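UDP-galactopyranose mutase (Deinococcus radiodurans, PDB 3HDQ) probably catalyses, as an FAD-dependent flavoenzyme, the interconversion of UDP-galactopyranose and UDP-galactofuranose. Local coordinates at residues R177-K182 / A302-S307. Sequence-based numbering, arbitrary orientation.
With GDU (galactose-uridine-5'-diphosphate), chain K.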
ATOM      1  N   ARG A 177      19.672 -30.145 -15.435  1.00 30.84           N
ATOM      2  CA  ARG A 177      20.067 -29.643 -16.747  1.00 30.94           C
ATOM      3  C   ARG A 177      18.978 -28.808 -17.406  1.00 28.97           C
ATOM      4  O   ARG A 177      19.206 -27.645 -17.749  1.00 32.51           O
ATOM      5  CB  ARG A 177      20.498 -30.768 -17.684  1.00 31.50           C
ATOM      6  CG  ARG A 177      21.106 -30.240 -18.988  1.00 38.93           C
ATOM      7  CD  ARG A 177      21.576 -31.348 -19.906  1.00 36.74           C
ATOM      8  NE  ARG A 177      20.508 -32.306 -20.179  1.00 41.86           N
ATOM      9  CZ  ARG A 177      20.468 -33.093 -21.251  1.00 51.74           C
ATOM     10  NH1 ARG A 177      21.437 -33.028 -22.163  1.00 57.73           N
ATOM     11  NH2 ARG A 177      19.456 -33.936 -21.421  1.00 39.40           N
ATOM     12  N   GLY A 178      17.802 -29.400 -17.589  1.00 26.03           N
ATOM     13  CA  GLY A 178      16.697 -28.708 -18.238  1.00 25.38           C
ATOM     14  C   GLY A 178      16.251 -27.432 -17.521  1.00 31.24           C
ATOM     15  O   GLY A 178      15.980 -26.415 -18.160  1.00 26.37           O
ATOM     16  N   TYR A 179      16.168 -27.489 -16.193  1.00 29.73           N
ATOM     17  CA  TYR A 179      15.712 -26.344 -15.405  1.00 30.38           C
ATOM     18  C   TYR A 179      16.680 -25.178 -15.573  1.00 31.12           C
ATOM     19  O   TYR A 179      16.275 -24.042 -15.875  1.00 26.56           O
ATOM     20  CB  TYR A 179      15.607 -26.715 -13.923  1.00 29.22           C
ATOM     21  CG  TYR A 179      14.965 -25.642 -13.076  1.00 32.63           C
ATOM     22  CD1 TYR A 179      13.638 -25.753 -12.683  1.00 28.72           C
ATOM     23  CD2 TYR A 179      15.678 -24.506 -12.684  1.00 30.67           C
ATOM     24  CE1 TYR A 179      13.032 -24.773 -11.916  1.00 33.21           C
ATOM     25  CE2 TYR A 179      15.082 -23.517 -11.920  1.00 31.95           C
ATOM     26  CZ  TYR A 179      13.757 -23.662 -11.534  1.00 33.22           C
ATOM     27  OH  TYR A 179      13.145 -22.705 -10.771  1.00 29.65           O
ATOM     28  N   THR A 180      17.958 -25.489 -15.367  1.00 26.33           N
ATOM     29  CA  THR A 180      19.042 -24.534 -15.495  1.00 28.24           C
ATOM     30  C   THR A 180      19.092 -23.896 -16.888  1.00 31.69           C
ATOM     31  O   THR A 180      19.123 -22.669 -17.004  1.00 31.05           O
ATOM     32  CB  THR A 180      20.380 -25.189 -15.139  1.00 31.83           C
ATOM     33  OG1 THR A 180      20.275 -25.784 -13.837  1.00 26.71           O
ATOM     34  CG2 THR A 180      21.500 -24.158 -15.131  1.00 30.89           C
ATOM     35  N   ARG A 181      19.068 -24.712 -17.935  1.00 29.26           N
ATOM     36  CA  ARG A 181      19.071 -24.183 -19.296  1.00 29.12           C
ATOM     37  C   ARG A 181      17.932 -23.204 -19.475  1.00 34.29           C
ATOM     38  O   ARG A 181      18.113 -22.127 -20.058  1.00 32.54           O
ATOM     39  CB  ARG A 181      18.956 -25.305 -20.335  1.00 31.44           C
ATOM     40  CG  ARG A 181      20.205 -26.193 -20.446  1.00 37.51           C
ATOM     41  CD  ARG A 181      20.057 -27.311 -21.500  1.00 33.96           C
ATOM     42  NE  ARG A 181      21.318 -28.030 -21.668  1.00 41.15           N
ATOM     43  CZ  ARG A 181      21.525 -29.009 -22.547  1.00 46.11           C
ATOM     44  NH1 ARG A 181      20.545 -29.403 -23.345  1.00 40.24           N
ATOM     45  NH2 ARG A 181      22.720 -29.591 -22.626  1.00 30.65           N
ATOM     46  N   LYS A 182      16.760 -23.575 -18.963  1.00 29.85           N
ATOM     47  CA  LYS A 182      15.568 -22.738 -19.112  1.00 31.31           C
ATOM     48  C   LYS A 182      15.668 -21.436 -18.289  1.00 31.23           C
ATOM     49  O   LYS A 182      15.398 -20.351 -18.802  1.00 29.85           O
ATOM     50  CB  LYS A 182      14.310 -23.533 -18.758  1.00 31.85           C
ATOM     51  CG  LYS A 182      13.011 -22.851 -19.141  1.00 36.52           C
ATOM     52  CD  LYS A 182      11.835 -23.842 -19.183  1.00 30.23           C
ATOM     53  CE  LYS A 182      11.546 -24.450 -17.818  1.00 26.76           C
ATOM     54  NZ  LYS A 182      10.386 -25.387 -17.874  1.00 21.85           N
ATOM     55  N   ALA A 302       7.220 -23.508 -20.936  1.00 29.70           N
ATOM     56  CA  ALA A 302       8.138 -22.368 -21.047  1.00 26.54           C
ATOM     57  C   ALA A 302       8.439 -21.772 -19.685  1.00 29.16           C
ATOM     58  O   ALA A 302       9.471 -21.126 -19.506  1.00 31.51           O
ATOM     59  CB  ALA A 302       7.571 -21.307 -21.979  1.00 23.78           C
ATOM     60  N   TYR A 303       7.546 -21.993 -18.721  1.00 25.14           N
ATOM     61  CA  TYR A 303       7.784 -21.508 -17.354  1.00 27.11           C
ATOM     62  C   TYR A 303       8.614 -22.470 -16.513  1.00 27.45           C
ATOM     63  O   TYR A 303       8.607 -23.679 -16.728  1.00 26.84           O
ATOM     64  CB  TYR A 303       6.473 -21.164 -16.626  1.00 31.16           C
ATOM     65  CG  TYR A 303       5.334 -22.144 -16.833  1.00 27.67           C
ATOM     66  CD1 TYR A 303       5.205 -23.277 -16.029  1.00 24.60           C
ATOM     67  CD2 TYR A 303       4.384 -21.930 -17.830  1.00 28.46           C
ATOM     68  CE1 TYR A 303       4.157 -24.169 -16.220  1.00 27.56           C
ATOM     69  CE2 TYR A 303       3.334 -22.820 -18.029  1.00 27.78           C
ATOM     70  CZ  TYR A 303       3.226 -23.933 -17.219  1.00 27.11           C
ATOM     71  OH  TYR A 303       2.186 -24.813 -17.412  1.00 32.32           O
ATOM     72  N   THR A 304       9.332 -21.913 -15.548  1.00 31.16           N
ATOM     73  CA  THR A 304      10.154 -22.703 -14.648  1.00 28.12           C
ATOM     74  C   THR A 304       9.335 -23.280 -13.501  1.00 26.95           C
ATOM     75  O   THR A 304       9.601 -24.389 -13.057  1.00 25.33           O
ATOM     76  CB  THR A 304      11.293 -21.857 -14.050  1.00 27.54           C
ATOM     77  OG1 THR A 304      10.769 -20.591 -13.630  1.00 26.87           O
ATOM     78  CG2 THR A 304      12.407 -21.642 -15.076  1.00 28.28           C
ATOM     79  N   ARG A 305       8.355 -22.518 -13.013  1.00 23.56           N
ATOM     80  CA  ARG A 305       7.576 -22.944 -11.856  1.00 24.45           C
ATOM     81  C   ARG A 305       6.245 -22.201 -11.697  1.00 26.41           C
ATOM     82  O   ARG A 305       6.032 -21.145 -12.302  1.00 24.91           O
ATOM     83  CB  ARG A 305       8.406 -22.821 -10.574  1.00 22.53           C
ATOM     84  CG  ARG A 305       8.975 -21.445 -10.351  1.00 24.29           C
ATOM     85  CD  ARG A 305       9.808 -21.349  -9.082  1.00 23.10           C
ATOM     86  NE  ARG A 305      10.368 -20.005  -8.989  1.00 28.06           N
ATOM     87  CZ  ARG A 305      11.458 -19.672  -8.308  1.00 30.45           C
ATOM     88  NH1 ARG A 305      12.142 -20.585  -7.620  1.00 27.89           N
ATOM     89  NH2 ARG A 305      11.868 -18.411  -8.324  1.00 31.33           N
ATOM     90  N   VAL A 306       5.359 -22.789 -10.894  1.00 24.69           N
ATOM     91  CA  VAL A 306       4.111 -22.170 -10.463  1.00 23.02           C
ATOM     92  C   VAL A 306       4.096 -22.177  -8.959  1.00 22.00           C
ATOM     93  O   VAL A 306       4.404 -23.194  -8.342  1.00 23.46           O
ATOM     94  CB  VAL A 306       2.866 -23.004 -10.824  1.00 28.14           C
ATOM     95  CG1 VAL A 306       1.669 -22.087 -11.109  1.00 25.64           C
ATOM     96  CG2 VAL A 306       3.142 -23.960 -11.940  1.00 33.68           C
ATOM     97  N   SER A 307       3.682 -21.067  -8.368  1.00 23.76           N
ATOM     98  CA  SER A 307       3.575 -20.976  -6.926  1.00 21.83           C
ATOM     99  C   SER A 307       2.173 -20.539  -6.535  1.00 26.49           C
ATOM    100  O   SER A 307       1.511 -19.801  -7.279  1.00 24.06           O
ATOM    101  CB  SER A 307       4.629 -20.020  -6.365  1.00 24.66           C
ATOM    102  OG  SER A 307       5.927 -20.489  -6.682  1.00 28.21           O
TER
HETATM  103  N1  GDU K 500      17.733 -25.854  -9.874  1.00 26.82           N
HETATM  104  C2  GDU K 500      17.302 -26.751 -10.632  1.00 32.82           C
HETATM  105  N3  GDU K 500      16.288 -27.503 -10.689  1.00 32.03           N
HETATM  106  C4  GDU K 500      15.419 -27.293  -9.685  1.00 31.14           C
HETATM  107  C5  GDU K 500      15.760 -26.258  -8.680  1.00 26.52           C
HETATM  108  C6  GDU K 500      16.910 -25.570  -8.823  1.00 28.25           C
HETATM  109  O2  GDU K 500      18.180 -26.981 -11.725  1.00 29.24           O
HETATM  110  O4  GDU K 500      14.364 -27.919  -9.615  1.00 28.92           O
HETATM  111  C1D GDU K 500      18.954 -25.130 -10.086  1.00 27.28           C
HETATM  112  C2D GDU K 500      18.942 -23.949 -11.087  1.00 27.30           C
HETATM  113  O2D GDU K 500      20.220 -23.714 -11.667  1.00 28.37           O
HETATM  114  C3D GDU K 500      18.504 -22.819 -10.179  1.00 29.88           C
HETATM  115  C4D GDU K 500      19.419 -23.105  -8.990  1.00 27.30           C
HETATM  116  O4D GDU K 500      19.487 -24.531  -8.890  1.00 26.62           O
HETATM  117  O3D GDU K 500      18.731 -21.550 -10.786  1.00 29.83           O
HETATM  118  C5D GDU K 500      19.132 -22.325  -7.715  1.00 30.97           C
HETATM  119  O5D GDU K 500      17.817 -22.763  -7.328  1.00 34.48           O
HETATM  120  PA  GDU K 500      16.793 -21.814  -6.552  1.00 27.23           P
HETATM  121  O1A GDU K 500      15.687 -22.665  -6.032  1.00 29.66           O
HETATM  122  O2A GDU K 500      17.509 -21.206  -5.419  1.00 25.20           O
HETATM  123  O3A GDU K 500      16.145 -20.763  -7.552  1.00 32.76           O
HETATM  124  PB  GDU K 500      15.602 -19.354  -7.077  1.00 28.85           P
HETATM  125  O1B GDU K 500      15.149 -18.772  -8.364  1.00 30.64           O
HETATM  126  O2B GDU K 500      16.589 -18.412  -6.496  1.00 25.71           O
HETATM  127  O3B GDU K 500      14.301 -19.446  -6.140  0.63 28.10           O
HETATM  128  C1' GDU K 500      13.659 -18.518  -5.243  0.33 31.32           C
HETATM  129  C2' GDU K 500      14.358 -18.583  -3.870  0.47 30.34           C
HETATM  130  C3' GDU K 500      14.462 -20.085  -3.517  0.57 29.40           C
HETATM  131  C4' GDU K 500      13.019 -20.608  -3.248  0.53 30.56           C
HETATM  132  C5' GDU K 500      12.126 -20.249  -4.468  0.54 32.53           C
HETATM  133  C6' GDU K 500      10.606 -20.455  -4.209  0.56 32.05           C
HETATM  134  O2' GDU K 500      15.625 -17.900  -3.885  0.51 29.79           O
HETATM  135  O3' GDU K 500      15.336 -20.241  -2.377  0.61 26.37           O
HETATM  136  O4' GDU K 500      12.538 -19.985  -2.038  0.43 31.16           O
HETATM  137  O5' GDU K 500      12.282 -18.949  -5.103  0.33 33.10           O
HETATM  138  O6' GDU K 500      10.114 -21.706  -4.747  0.87 26.60           O
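The floor of the UDP-galactose pocket is built where Tyr179, on helix 159-184, meets Thr304, just before strand 305-308, and Arg305, its first residue. The Tyr179 ring lies between substrate and protein: the uracil of GDU lies over the CB-CG end of one face, its C4 3.7 Å from the ring plane and displaced from the ring centre, while Thr304 CG2 sits beneath the rim of the opposite face. With CG anti to the backbone N (chi1 -172°), the ring runs on past the base, bringing CE1 within 3.6 Å of Thr304 O and carrying OH to 3.9 Å from Arg305 NH1. Ring and guanidinium are inclined by 65°, a van der Waals meeting rather than a stack. Without the ring, as with an alanine here, the uracil would probably lose its aromatic platform and a gap would open beside Thr304 CG2. The next residue of the helix, Thr180, accepts a hydrogen bond at OG1 from the ribose O2D of GDU (3.0 Å).

Toward the galactose, the extended Arg305 chain delivers NH1 to GDU O3B, in the guanidinium plane, at 2.9 Å and nearly straight (167°); NH2 adds only weak bonds to O1B and O3B. Glu325 holds NE in a salt bridge, which is likely to limit rotation of the guanidinium, while GDU C6' lies over one of its faces.

Below the ring, Lys182 ties the helix to the loop. Its chain bends at chi3, laying CE 4.0 Å from Thr304 CG2 and sending NZ to Tyr303 O at 2.7 Å, from above the carbonyl plane. Tyr297 O and Tyr301 O also accept from this ammonium. A tyrosine under the uracil and an arginine at the phosphate-galactose link, presented by helix and mixed sheet, form one wall of the mutase substrate site, which residues such as Arg198, Tyr209 and Tyr370 help complete.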